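Purine nucleoside phosphorylase (Schistosoma mansoni, PDB 5CXQ) probably catalyses the reversible phosphorolysis of purine nucleosides such as inosine and guanosine to the free base and ribose 1-phosphate. Local coordinates at residues I30-G35 with R79-M84; S36-L41 with K269-L274; G137-P142 with E192-F197. One frame throughout, in Å; residues are numbered along the deposited sequence. Where two conformers were deposited one is given.

Contact 1: I30-G35 with R79-M84; sequences IGIICG and RKIVAM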
ATOM      1  N   ILE A  30     -10.765  27.532  15.084  1.00 24.02           N
ATOM      2  CA  ILE A  30      -9.462  26.955  14.772  1.00 21.91           C
ATOM      3  C   ILE A  30      -9.306  25.612  15.472  1.00 20.66           C
ATOM      4  O   ILE A  30      -9.695  25.473  16.626  1.00 21.77           O
ATOM      5  CB  ILE A  30      -8.317  27.903  15.211  1.00 22.11           C
ATOM      6  CG1 ILE A  30      -8.461  29.256  14.514  1.00 24.03           C
ATOM      7  CG2 ILE A  30      -6.939  27.279  14.952  1.00 21.40           C
ATOM      8  CD1 ILE A  30      -7.865  30.400  15.289  1.00 26.21           C
ATOM      9  N   GLY A  31      -8.758  24.625  14.764  1.00 19.37           N
ATOM     10  CA  GLY A  31      -8.452  23.330  15.341  1.00 19.26           C
ATOM     11  C   GLY A  31      -6.954  23.133  15.397  1.00 19.32           C
ATOM     12  O   GLY A  31      -6.218  23.688  14.585  1.00 19.59           O
ATOM     13  N   ILE A  32      -6.494  22.362  16.379  1.00 19.19           N
ATOM     14  CA  ILE A  32      -5.066  22.115  16.551  1.00 20.59           C
ATOM     15  C   ILE A  32      -4.795  20.636  16.833  1.00 20.42           C
ATOM     16  O   ILE A  32      -5.446  20.025  17.684  1.00 20.67           O
ATOM     17  CB  ILE A  32      -4.473  22.954  17.706  1.00 24.47           C
ATOM     18  CG1 ILE A  32      -4.688  24.452  17.468  1.00 27.09           C
ATOM     19  CG2 ILE A  32      -2.991  22.671  17.861  1.00 24.24           C
ATOM     20  CD1 ILE A  32      -4.196  25.317  18.605  1.00 29.51           C
ATOM     21  N   ILE A  33      -3.826  20.069  16.121  1.00 17.76           N
ATOM     22  CA  ILE A  33      -3.379  18.695  16.344  1.00 17.30           C
ATOM     23  C   ILE A  33      -1.859  18.749  16.458  1.00 19.57           C
ATOM     24  O   ILE A  33      -1.204  19.357  15.611  1.00 20.91           O
ATOM     25  CB  ILE A  33      -3.837  17.739  15.200  1.00 20.23           C
ATOM     26  CG1 ILE A  33      -5.366  17.608  15.196  1.00 20.54           C
ATOM     27  CG2 ILE A  33      -3.193  16.368  15.336  1.00 19.81           C
ATOM     28  CD1 ILE A  33      -5.928  16.794  14.022  1.00 19.56           C
ATOM     29  N   CYS A  34      -1.301  18.171  17.518  1.00 20.49           N
ATOM     30  CA  CYS A  34       0.112  18.377  17.845  1.00 21.63           C
ATOM     31  C   CYS A  34       0.967  17.131  17.718  1.00 21.90           C
ATOM     32  O   CYS A  34       0.503  16.020  17.949  1.00 22.95           O
ATOM     33  CB  CYS A  34       0.258  18.906  19.269  1.00 23.57           C
ATOM     34  SG  CYS A  34      -0.610  20.450  19.531  1.00 31.62           S
ATOM     35  N   GLY A  35       2.238  17.333  17.395  1.00 21.63           N
ATOM     36  CA  GLY A  35       3.180  16.230  17.369  1.00 20.77           C
ATOM     37  C   GLY A  35       3.524  15.791  18.780  1.00 23.70           C
ATOM     38  O   GLY A  35       3.296  16.521  19.749  1.00 23.40           O
ATOM     39  N   ARG A  79      -8.523  33.964  20.266  1.00 32.33           N
ATOM     40  CA  ARG A  79      -9.364  33.160  19.373  1.00 31.10           C
ATOM     41  C   ARG A  79      -9.872  31.887  20.039  1.00 29.50           C
ATOM     42  O   ARG A  79      -9.214  31.331  20.914  1.00 29.92           O
ATOM     43  CB  ARG A  79      -8.602  32.784  18.098  1.00 30.73           C
ATOM     44  CG  ARG A  79      -8.158  33.974  17.265  1.00 31.64           C
ATOM     45  CD  ARG A  79      -9.337  34.855  16.896  1.00 32.87           C
ATOM     46  NE  ARG A  79     -10.326  34.133  16.100  1.00 32.86           N
ATOM     47  CZ  ARG A  79     -10.235  33.955  14.786  1.00 32.34           C
ATOM     48  NH1 ARG A  79      -9.193  34.440  14.122  1.00 32.43           N
ATOM     49  NH2 ARG A  79     -11.180  33.287  14.133  1.00 31.32           N
ATOM     50  N   LYS A  80     -11.034  31.411  19.595  1.00 28.05           N
ATOM     51  CA  LYS A  80     -11.618  30.197  20.150  1.00 27.95           C
ATOM     52  C   LYS A  80     -11.093  28.984  19.394  1.00 25.29           C
ATOM     53  O   LYS A  80     -11.148  28.947  18.168  1.00 24.07           O
ATOM     54  CB  LYS A  80     -13.142  30.249  20.080  1.00 30.63           C
ATOM     55  CG  LYS A  80     -13.722  31.542  20.628  1.00 35.01           C
ATOM     56  CD  LYS A  80     -14.925  31.276  21.494  1.00 38.75           C
ATOM     57  CE  LYS A  80     -14.584  31.456  22.969  1.00 42.45           C
ATOM     58  NZ  LYS A  80     -14.163  32.854  23.285  1.00 44.85           N
ATOM     59  N   ILE A  81     -10.567  28.003  20.122  1.00 24.17           N
ATOM     60  CA  ILE A  81      -9.932  26.860  19.481  1.00 22.73           C
ATOM     61  C   ILE A  81     -10.399  25.528  20.063  1.00 22.60           C
ATOM     62  O   ILE A  81     -10.923  25.464  21.180  1.00 22.87           O
ATOM     63  CB  ILE A  81      -8.380  26.931  19.588  1.00 30.99           C
ATOM     64  CG1 ILE A  81      -7.904  26.527  20.982  1.00 32.92           C
ATOM     65  CG2 ILE A  81      -7.843  28.312  19.204  1.00 29.98           C
ATOM     66  CD1 ILE A  81      -7.086  25.248  20.965  1.00 33.13           C
ATOM     67  N   VAL A  82     -10.226  24.465  19.279  1.00 21.90           N
ATOM     68  CA  VAL A  82     -10.435  23.107  19.771  1.00 22.58           C
ATOM     69  C   VAL A  82      -9.187  22.278  19.460  1.00 22.87           C
ATOM     70  O   VAL A  82      -8.674  22.304  18.338  1.00 23.26           O
ATOM     71  CB  VAL A  82     -11.710  22.463  19.157  1.00 24.28           C
ATOM     72  CG1 VAL A  82     -11.656  22.491  17.636  1.00 23.26           C
ATOM     73  CG2 VAL A  82     -11.900  21.028  19.661  1.00 23.99           C
ATOM     74  N   ALA A  83      -8.678  21.571  20.467  1.00 23.88           N
ATOM     75  CA  ALA A  83      -7.448  20.793  20.308  1.00 23.86           C
ATOM     76  C   ALA A  83      -7.652  19.309  20.595  1.00 24.68           C
ATOM     77  O   ALA A  83      -8.424  18.939  21.487  1.00 25.77           O
ATOM     78  CB  ALA A  83      -6.363  21.345  21.218  1.00 24.36           C
ATOM     79  N   MET A  84      -6.954  18.456  19.849  1.00 23.99           N
ATOM     80  CA  MET A  84      -6.913  17.043  20.198  1.00 23.97           C
ATOM     81  C   MET A  84      -5.703  16.768  21.080  1.00 24.32           C
ATOM     82  O   MET A  84      -4.560  16.954  20.665  1.00 24.80           O
ATOM     83  CB  MET A  84      -6.879  16.161  18.949  1.00 23.38           C
ATOM     84  CG  MET A  84      -8.088  16.331  18.048  1.00 22.98           C
ATOM     85  SD  MET A  84      -8.155  15.094  16.736  1.00 27.79           S
ATOM     86  CE  MET A  84      -8.549  13.605  17.667  1.00 22.37           C
TER
HETATM   87  O   HOH W   1      -2.929  16.171  18.981  1.00 27.09           O

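Contact 2: S36-L41 with K269-L274; sequences SGLGKL and KRADLL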
ATOM      1  N   SER A  36       4.083  14.594  18.909  1.00 26.05           N
ATOM      2  CA  SER A  36       4.481  14.088  20.213  0.55 28.02           C
ATOM      3  C   SER A  36       5.532  15.005  20.825  1.00 28.14           C
ATOM      4  O   SER A  36       6.485  15.399  20.161  1.00 27.34           O
ATOM      5  CB  SER A  36       5.017  12.661  20.099  0.55 29.50           C
ATOM      6  OG  SER A  36       4.138  11.851  19.336  0.55 28.65           O
ATOM      7  N   GLY A  37       5.330  15.355  22.091  1.00 27.26           N
ATOM      8  CA  GLY A  37       6.231  16.257  22.787  1.00 27.33           C
ATOM      9  C   GLY A  37       6.009  17.733  22.476  1.00 25.98           C
ATOM     10  O   GLY A  37       6.718  18.597  23.008  1.00 27.97           O
ATOM     11  N   LEU A  38       5.016  18.021  21.644  1.00 24.34           N
ATOM     12  CA  LEU A  38       4.746  19.392  21.202  1.00 24.02           C
ATOM     13  C   LEU A  38       3.365  19.878  21.644  1.00 26.25           C
ATOM     14  O   LEU A  38       2.684  20.592  20.911  1.00 26.67           O
ATOM     15  CB  LEU A  38       4.858  19.485  19.676  1.00 23.87           C
ATOM     16  CG  LEU A  38       6.181  19.015  19.065  1.00 23.71           C
ATOM     17  CD1 LEU A  38       6.121  19.173  17.549  1.00 22.78           C
ATOM     18  CD2 LEU A  38       7.333  19.796  19.647  1.00 24.55           C
ATOM     19  N   GLY A  39       2.956  19.501  22.851  1.00 27.81           N
ATOM     20  CA  GLY A  39       1.598  19.763  23.292  1.00 28.83           C
ATOM     21  C   GLY A  39       1.438  20.909  24.272  1.00 32.70           C
ATOM     22  O   GLY A  39       0.353  21.116  24.803  1.00 32.69           O
ATOM     23  N   LYS A  40       2.507  21.668  24.491  1.00 35.56           N
ATOM     24  CA  LYS A  40       2.516  22.725  25.504  1.00 39.98           C
ATOM     25  C   LYS A  40       1.478  23.829  25.267  1.00 39.49           C
ATOM     26  O   LYS A  40       0.968  24.406  26.224  1.00 40.32           O
ATOM     27  CB  LYS A  40       3.915  23.349  25.594  1.00 44.31           C
ATOM     28  CG  LYS A  40       4.059  24.421  26.666  1.00 49.90           C
ATOM     29  CD  LYS A  40       5.504  24.874  26.812  1.00 53.95           C
ATOM     30  CE  LYS A  40       6.358  23.797  27.464  1.00 56.82           C
ATOM     31  NZ  LYS A  40       6.016  23.613  28.906  1.00 60.00           N
ATOM     32  N   LEU A  41       1.170  24.122  24.006  1.00 39.59           N
ATOM     33  CA  LEU A  41       0.212  25.177  23.673  1.00 41.90           C
ATOM     34  C   LEU A  41      -1.130  24.921  24.348  1.00 45.20           C
ATOM     35  O   LEU A  41      -1.819  25.852  24.769  1.00 45.44           O
ATOM     36  CB  LEU A  41       0.032  25.280  22.156  1.00 39.39           C
ATOM     37  CG  LEU A  41      -0.829  26.427  21.619  1.00 39.60           C
ATOM     38  CD1 LEU A  41      -0.348  27.770  22.146  1.00 41.71           C
ATOM     39  CD2 LEU A  41      -0.796  26.413  20.105  1.00 38.31           C
ATOM     40  N   LYS A 269      13.553  20.333  22.943  1.00 21.89           N
ATOM     41  CA  LYS A 269      14.426  21.454  22.614  1.00 22.57           C
ATOM     42  C   LYS A 269      13.678  22.581  21.902  1.00 22.46           C
ATOM     43  O   LYS A 269      14.016  23.758  22.070  1.00 23.67           O
ATOM     44  CB  LYS A 269      15.587  20.977  21.742  1.00 23.82           C
ATOM     45  CG  LYS A 269      16.602  22.061  21.398  1.00 26.88           C
ATOM     46  CD  LYS A 269      17.675  21.508  20.477  1.00 29.62           C
ATOM     47  CE  LYS A 269      18.578  22.605  19.946  1.00 32.49           C
ATOM     48  NZ  LYS A 269      19.654  22.031  19.080  1.00 33.65           N
ATOM     49  N   ARG A 270      12.665  22.227  21.113  1.00 22.02           N
ATOM     50  CA  ARG A 270      11.954  23.236  20.313  1.00 21.97           C
ATOM     51  C   ARG A 270      10.504  23.509  20.731  1.00 21.98           C
ATOM     52  O   ARG A 270       9.835  24.367  20.136  1.00 21.93           O
ATOM     53  CB  ARG A 270      11.973  22.838  18.835  1.00 21.27           C
ATOM     54  CG  ARG A 270      13.353  22.829  18.205  1.00 20.59           C
ATOM     55  CD  ARG A 270      13.880  24.229  18.021  1.00 22.36           C
ATOM     56  NE  ARG A 270      15.071  24.239  17.179  1.00 23.23           N
ATOM     57  CZ  ARG A 270      16.178  24.916  17.462  1.00 23.72           C
ATOM     58  NH1 ARG A 270      16.250  25.645  18.572  1.00 24.04           N
ATOM     59  NH2 ARG A 270      17.216  24.861  16.638  1.00 23.56           N
ATOM     60  N   ALA A 271      10.009  22.806  21.746  1.00 22.25           N
ATOM     61  CA  ALA A 271       8.594  22.917  22.106  1.00 22.96           C
ATOM     62  C   ALA A 271       8.153  24.338  22.483  1.00 23.16           C
ATOM     63  O   ALA A 271       7.078  24.775  22.070  1.00 23.69           O
ATOM     64  CB  ALA A 271       8.266  21.959  23.238  1.00 22.90           C
ATOM     65  N   ASP A 272       8.968  25.050  23.258  1.00 23.45           N
ATOM     66  CA  ASP A 272       8.578  26.385  23.713  1.00 25.06           C
ATOM     67  C   ASP A 272       8.564  27.404  22.570  1.00 24.66           C
ATOM     68  O   ASP A 272       7.681  28.267  22.511  1.00 24.59           O
ATOM     69  CB  ASP A 272       9.500  26.856  24.837  1.00 27.23           C
ATOM     70  CG  ASP A 272       9.343  26.027  26.094  1.00 28.97           C
ATOM     71  OD1 ASP A 272       8.382  26.277  26.851  1.00 30.67           O
ATOM     72  OD2 ASP A 272      10.173  25.124  26.320  1.00 28.76           O
ATOM     73  N   LEU A 273       9.538  27.309  21.668  1.00 24.41           N
ATOM     74  CA  LEU A 273       9.577  28.188  20.499  1.00 23.95           C
ATOM     75  C   LEU A 273       8.400  27.911  19.561  1.00 22.62           C
ATOM     76  O   LEU A 273       7.809  28.829  18.995  1.00 22.24           O
ATOM     77  CB  LEU A 273      10.897  28.018  19.744  1.00 24.55           C
ATOM     78  CG  LEU A 273      11.035  28.880  18.481  1.00 25.59           C
ATOM     79  CD1 LEU A 273      10.912  30.358  18.818  1.00 27.00           C
ATOM     80  CD2 LEU A 273      12.343  28.585  17.749  1.00 25.89           C
ATOM     81  N   LEU A 274       8.061  26.639  19.395  1.00 21.99           N
ATOM     82  CA  LEU A 274       6.950  26.270  18.534  1.00 22.62           C
ATOM     83  C   LEU A 274       5.647  26.793  19.131  1.00 23.45           C
ATOM     84  O   LEU A 274       4.758  27.236  18.403  1.00 22.40           O
ATOM     85  CB  LEU A 274       6.902  24.747  18.341  1.00 24.28           C
ATOM     86  CG  LEU A 274       5.945  24.193  17.290  1.00 25.57           C
ATOM     87  CD1 LEU A 274       6.228  24.793  15.932  1.00 25.66           C
ATOM     88  CD2 LEU A 274       6.087  22.677  17.242  1.00 25.66           C
TER

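Contact 3: G137-P142 with E192-F197; sequences GHINFP and EGVYAF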
ATOM      1  N   GLY A 137       3.502  20.313   0.070  1.00 17.48           N
ATOM      2  CA  GLY A 137       2.906  19.267  -0.748  1.00 16.23           C
ATOM      3  C   GLY A 137       3.323  17.914  -0.203  1.00 15.90           C
ATOM      4  O   GLY A 137       4.118  17.850   0.732  1.00 16.81           O
ATOM      5  N   HIS A 138       2.802  16.820  -0.753  1.00 14.78           N
ATOM      6  CA  HIS A 138       3.162  15.504  -0.203  1.00 15.15           C
ATOM      7  C   HIS A 138       3.210  14.400  -1.247  1.00 15.87           C
ATOM      8  O   HIS A 138       2.676  14.540  -2.344  1.00 16.06           O
ATOM      9  CB  HIS A 138       2.211  15.089   0.952  1.00 15.40           C
ATOM     10  CG  HIS A 138       0.781  14.859   0.557  1.00 14.24           C
ATOM     11  ND1 HIS A 138      -0.272  15.466   1.203  1.00 15.63           N
ATOM     12  CD2 HIS A 138       0.226  14.054  -0.387  1.00 14.62           C
ATOM     13  CE1 HIS A 138      -1.413  15.059   0.671  1.00 15.45           C
ATOM     14  NE2 HIS A 138      -1.135  14.199  -0.291  1.00 14.98           N
ATOM     15  N   ILE A 139       3.891  13.316  -0.878  1.00 16.43           N
ATOM     16  CA  ILE A 139       3.852  12.040  -1.588  1.00 16.78           C
ATOM     17  C   ILE A 139       3.222  11.026  -0.643  1.00 15.90           C
ATOM     18  O   ILE A 139       3.814  10.658   0.378  1.00 15.79           O
ATOM     19  CB  ILE A 139       5.251  11.544  -2.011  1.00 20.29           C
ATOM     20  CG1 ILE A 139       5.972  12.588  -2.860  1.00 24.22           C
ATOM     21  CG2 ILE A 139       5.134  10.211  -2.753  1.00 19.18           C
ATOM     22  CD1 ILE A 139       5.501  12.626  -4.246  1.00 26.37           C
ATOM     23  N   ASN A 140       2.020  10.578  -0.985  1.00 13.12           N
ATOM     24  CA  ASN A 140       1.185   9.758  -0.107  1.00 12.90           C
ATOM     25  C   ASN A 140       1.280   8.283  -0.500  1.00 13.30           C
ATOM     26  O   ASN A 140       0.472   7.791  -1.294  1.00 12.61           O
ATOM     27  CB  ASN A 140      -0.262  10.300  -0.199  1.00 14.00           C
ATOM     28  CG  ASN A 140      -1.269   9.564   0.679  1.00 13.75           C
ATOM     29  OD1 ASN A 140      -0.921   8.740   1.525  1.00 14.66           O
ATOM     30  ND2 ASN A 140      -2.553   9.897   0.487  1.00 14.62           N
ATOM     31  N   PHE A 141       2.271   7.566   0.025  1.00 13.22           N
ATOM     32  CA  PHE A 141       2.418   6.169  -0.374  1.00 12.83           C
ATOM     33  C   PHE A 141       1.210   5.293   0.005  1.00 12.17           C
ATOM     34  O   PHE A 141       0.783   4.478  -0.823  1.00 13.89           O
ATOM     35  CB  PHE A 141       3.733   5.588   0.172  1.00 13.34           C
ATOM     36  CG  PHE A 141       4.945   6.131  -0.537  1.00 15.29           C
ATOM     37  CD1 PHE A 141       5.302   5.658  -1.791  1.00 17.41           C
ATOM     38  CD2 PHE A 141       5.707   7.146   0.035  1.00 15.99           C
ATOM     39  CE1 PHE A 141       6.412   6.167  -2.458  1.00 18.48           C
ATOM     40  CE2 PHE A 141       6.812   7.661  -0.620  1.00 17.81           C
ATOM     41  CZ  PHE A 141       7.172   7.164  -1.868  1.00 18.35           C
ATOM     42  N   PRO A 142       0.632   5.477   1.205  1.00 11.69           N
ATOM     43  CA  PRO A 142      -0.594   4.711   1.455  1.00 11.07           C
ATOM     44  C   PRO A 142      -1.711   5.027   0.447  1.00 13.17           C
ATOM     45  O   PRO A 142      -2.422   4.114   0.013  1.00 13.49           O
ATOM     46  CB  PRO A 142      -0.980   5.132   2.880  1.00 12.23           C
ATOM     47  CG  PRO A 142       0.358   5.427   3.534  1.00 12.50           C
ATOM     48  CD  PRO A 142       1.118   6.142   2.430  1.00 11.72           C
ATOM     49  N   GLU A 192      10.887  25.160   3.535  1.00 24.03           N
ATOM     50  CA  GLU A 192       9.654  24.611   2.992  1.00 24.76           C
ATOM     51  C   GLU A 192       9.999  23.304   2.299  1.00 22.68           C
ATOM     52  O   GLU A 192      11.145  23.082   1.918  1.00 22.97           O
ATOM     53  CB  GLU A 192       8.978  25.588   2.039  1.00 29.21           C
ATOM     54  CG  GLU A 192       9.760  25.837   0.777  1.00 33.57           C
ATOM     55  CD  GLU A 192       9.033  26.768  -0.164  1.00 37.88           C
ATOM     56  OE1 GLU A 192       8.199  27.560   0.325  1.00 39.05           O
ATOM     57  OE2 GLU A 192       9.287  26.695  -1.383  1.00 39.81           O
ATOM     58  N   GLY A 193       9.030  22.410   2.159  1.00 20.05           N
ATOM     59  CA  GLY A 193       9.360  21.151   1.526  1.00 20.00           C
ATOM     60  C   GLY A 193       8.211  20.192   1.315  1.00 17.86           C
ATOM     61  O   GLY A 193       7.105  20.393   1.821  1.00 18.81           O
ATOM     62  N   VAL A 194       8.515  19.128   0.573  1.00 18.01           N
ATOM     63  CA  VAL A 194       7.584  18.048   0.244  1.00 17.26           C
ATOM     64  C   VAL A 194       7.713  16.905   1.256  1.00 17.51           C
ATOM     65  O   VAL A 194       8.827  16.438   1.529  1.00 18.55           O
ATOM     66  CB  VAL A 194       7.859  17.513  -1.177  1.00 18.91           C
ATOM     67  CG1 VAL A 194       6.923  16.347  -1.518  1.00 18.48           C
ATOM     68  CG2 VAL A 194       7.746  18.638  -2.203  1.00 20.07           C
ATOM     69  N   TYR A 195       6.578  16.471   1.800  1.00 16.05           N
ATOM     70  CA  TYR A 195       6.506  15.459   2.861  1.00 15.40           C
ATOM     71  C   TYR A 195       6.116  14.087   2.319  1.00 16.39           C
ATOM     72  O   TYR A 195       5.055  13.944   1.714  1.00 17.15           O
ATOM     73  CB  TYR A 195       5.490  15.913   3.912  1.00 15.40           C
ATOM     74  CG  TYR A 195       5.229  15.009   5.091  1.00 15.23           C
ATOM     75  CD1 TYR A 195       4.310  13.951   5.015  1.00 14.66           C
ATOM     76  CD2 TYR A 195       5.850  15.241   6.310  1.00 16.01           C
ATOM     77  CE1 TYR A 195       4.053  13.147   6.116  1.00 15.22           C
ATOM     78  CE2 TYR A 195       5.590  14.448   7.403  1.00 15.01           C
ATOM     79  CZ  TYR A 195       4.700  13.406   7.305  1.00 15.16           C
ATOM     80  OH  TYR A 195       4.464  12.649   8.427  1.00 16.88           O
ATOM     81  N   ALA A 196       6.960  13.082   2.543  1.00 15.47           N
ATOM     82  CA  ALA A 196       6.592  11.708   2.211  1.00 15.09           C
ATOM     83  C   ALA A 196       5.944  11.028   3.397  1.00 14.55           C
ATOM     84  O   ALA A 196       6.491  11.015   4.495  1.00 15.08           O
ATOM     85  CB  ALA A 196       7.797  10.917   1.763  1.00 15.97           C
ATOM     86  N   PHE A 197       4.778  10.448   3.164  1.00 12.30           N
ATOM     87  CA  PHE A 197       4.062   9.697   4.188  1.00 12.16           C
ATOM     88  C   PHE A 197       4.456   8.220   4.118  1.00 13.39           C
ATOM     89  O   PHE A 197       4.102   7.510   3.163  1.00 14.00           O
ATOM     90  CB  PHE A 197       2.559   9.883   3.996  1.00 12.25           C
ATOM     91  CG  PHE A 197       1.682   9.154   4.996  1.00 12.10           C
ATOM     92  CD1 PHE A 197       2.125   8.789   6.270  1.00 12.41           C
ATOM     93  CD2 PHE A 197       0.370   8.845   4.636  1.00 13.05           C
ATOM     94  CE1 PHE A 197       1.266   8.130   7.171  1.00 12.60           C
ATOM     95  CE2 PHE A 197      -0.492   8.188   5.510  1.00 12.98           C
ATOM     96  CZ  PHE A 197      -0.050   7.821   6.785  1.00 11.44           C
TER

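Contact 1: I30-G35 with R79-M84
Arg-79 and Ile-30 open a parallel pairing of strands 30-33 and 79-85 in the central sheet of the phosphorylase fold. The Arg-79 side chain bends at chi2 and chi3 and folds back, which brings its guanidinium over Ile-30. CD1 of Ile-30 sits 4.3 Å above the centre of that guanidinium plane and also touches Arg-79 CB. The charged end forms a salt bridge with Asp-29. At Lys-80 the carbonyl O takes a weak bond from Ile-30 N. Ile-81 lies on the same face as Ile-30, Ile-32 and Ala-83. Its CG1 stands between the backbone N and the carbonyl carbon (chi1 77°), and its CD1 meets Ile-32 CD1 at 3.7 Å. Helix 260-284 packs on this face through Ile-282. Val-82 is gripped twice: its N bonds Ile-30 O at 2.9 Å, and its O receives Ile-32 N at 2.9 Å. Val-82 and Met-84 point to the other face, where helix 96-109 lies. Ala-83 CB packs near Ile-32 CB. Met-84 N bonds Ile-32 O at 3.1 Å. The Met-84 side chain runs beside that of Ile-33, pointing the same way, with SD 3.9 Å from Ile-33 CD1.

Contact 2: S36-L41 with K269-L274
Leu-38 meets Leu-274 where the loop after strand 30-33 packs against helix 260-284, a loop-on-helix contact at the flank of the phosphorylase fold's central sheet. The two side chains cross at about a right angle. One methyl does the touching on the helix side: Leu-274 CD2 lies 3.5 Å from Leu-38 CD1 and 4.0 Å from Leu-38 CD2. Leu-274 has CG anti to the backbone N (chi1 -170°), which carries this methyl toward the loop. One turn earlier, Ala-271 offers a small surface. Its CA is 4.2 Å from Leu-38 CD2, and its CB is 3.7 Å from Gly-37 O. Gly-37 has positive phi (80°), which glycine adopts readily.

Further out, the contact becomes polar. Lys-40 crosses Asp-272 with its aliphatic part, not its charge. The chain runs out extended as far as CD, then bends at chi3, which keeps CE beside the carboxylate; a second bend at chi4 directs NZ. Asp-272 OD1 lies 3.2 Å from Lys-40 CD. Lys-40 NZ stays 4.1 Å from Asp-272 OD1, beyond a salt bridge, and has a long, weak ion pair with Glu-43. Strand 113-122 backs the apolar part, with Thr-117 against both leucines and Leu-119 against Leu-38. Ala-267 also touches Leu-38. On the helix, Arg-270 NE bonds Gly-130 O, and Arg-270 O accepts a hydrogen bond from Leu-274 N at 3.0 Å.

Contact 3: G137-P142 with E192-F197
Pro-142 lies over one face of the Phe-197 ring, a CH-pi contact at the end of a parallel strand pair, 132-140 with 190-197, in the sheet of the phosphorylase fold. Pro-142 CG is 3.9 Å from the ring centroid, 29° off the ring normal. Phe-197 has CG anti to the backbone N (chi1 180°), which places the ring with one face under the proline and its CD2 edge at the Asn-140 amide. On the face that carries Ile-139 and Ala-196, Ile-139 CG1 meets Val-194 CG1, while Phe-141 CE2 packs near Ala-196 CB.

Three backbone bonds join the strands, donor and acceptor alternating as in a parallel pair. Gly-137 O accepts from Tyr-195 N at 3.0 Å. Ile-139 N donates to Tyr-195 O, and Ile-139 O accepts from Phe-197 N. Phe-197 O is buried without a hydrogen-bond partner; it lies in plane at the edge of the Phe-141 ring, 3.5 Å from CD2. Ser-205 and Glu-208 of a second subunit bond His-138 O and Asn-140 N. Leu-144 of a third subunit packs on Pro-142. Asn-140 is the N-cap of helix 141-144. Its OD1 bonds Gly-143 N and sits 3.4 Å from Phe-197 CD2, at the ring edge.

In the fold
Contacts 1 and 3 belong to the same mixed sheet, on opposite sides of the chain's centre, with centres about 22 Å apart. Strand 113-122 pairs with 30-33 and with 237-247, and 237-247 pairs with 132-140, so these strands connect the two. Segment 36-41 continues directly from 30-35; the centres of contacts 1 and 2 are about 14 Å apart. Helix 260-284 supplies one side of contact 2 and packs on contact 1. Along the sequence contacts 1 and 2 cross. Contact 3 comes after contact 1 and is nested inside the loop that contact 2 closes. Contact 3 also meets both other subunits of the three-chain assembly, which places this end of the sheet at the subunit interfaces.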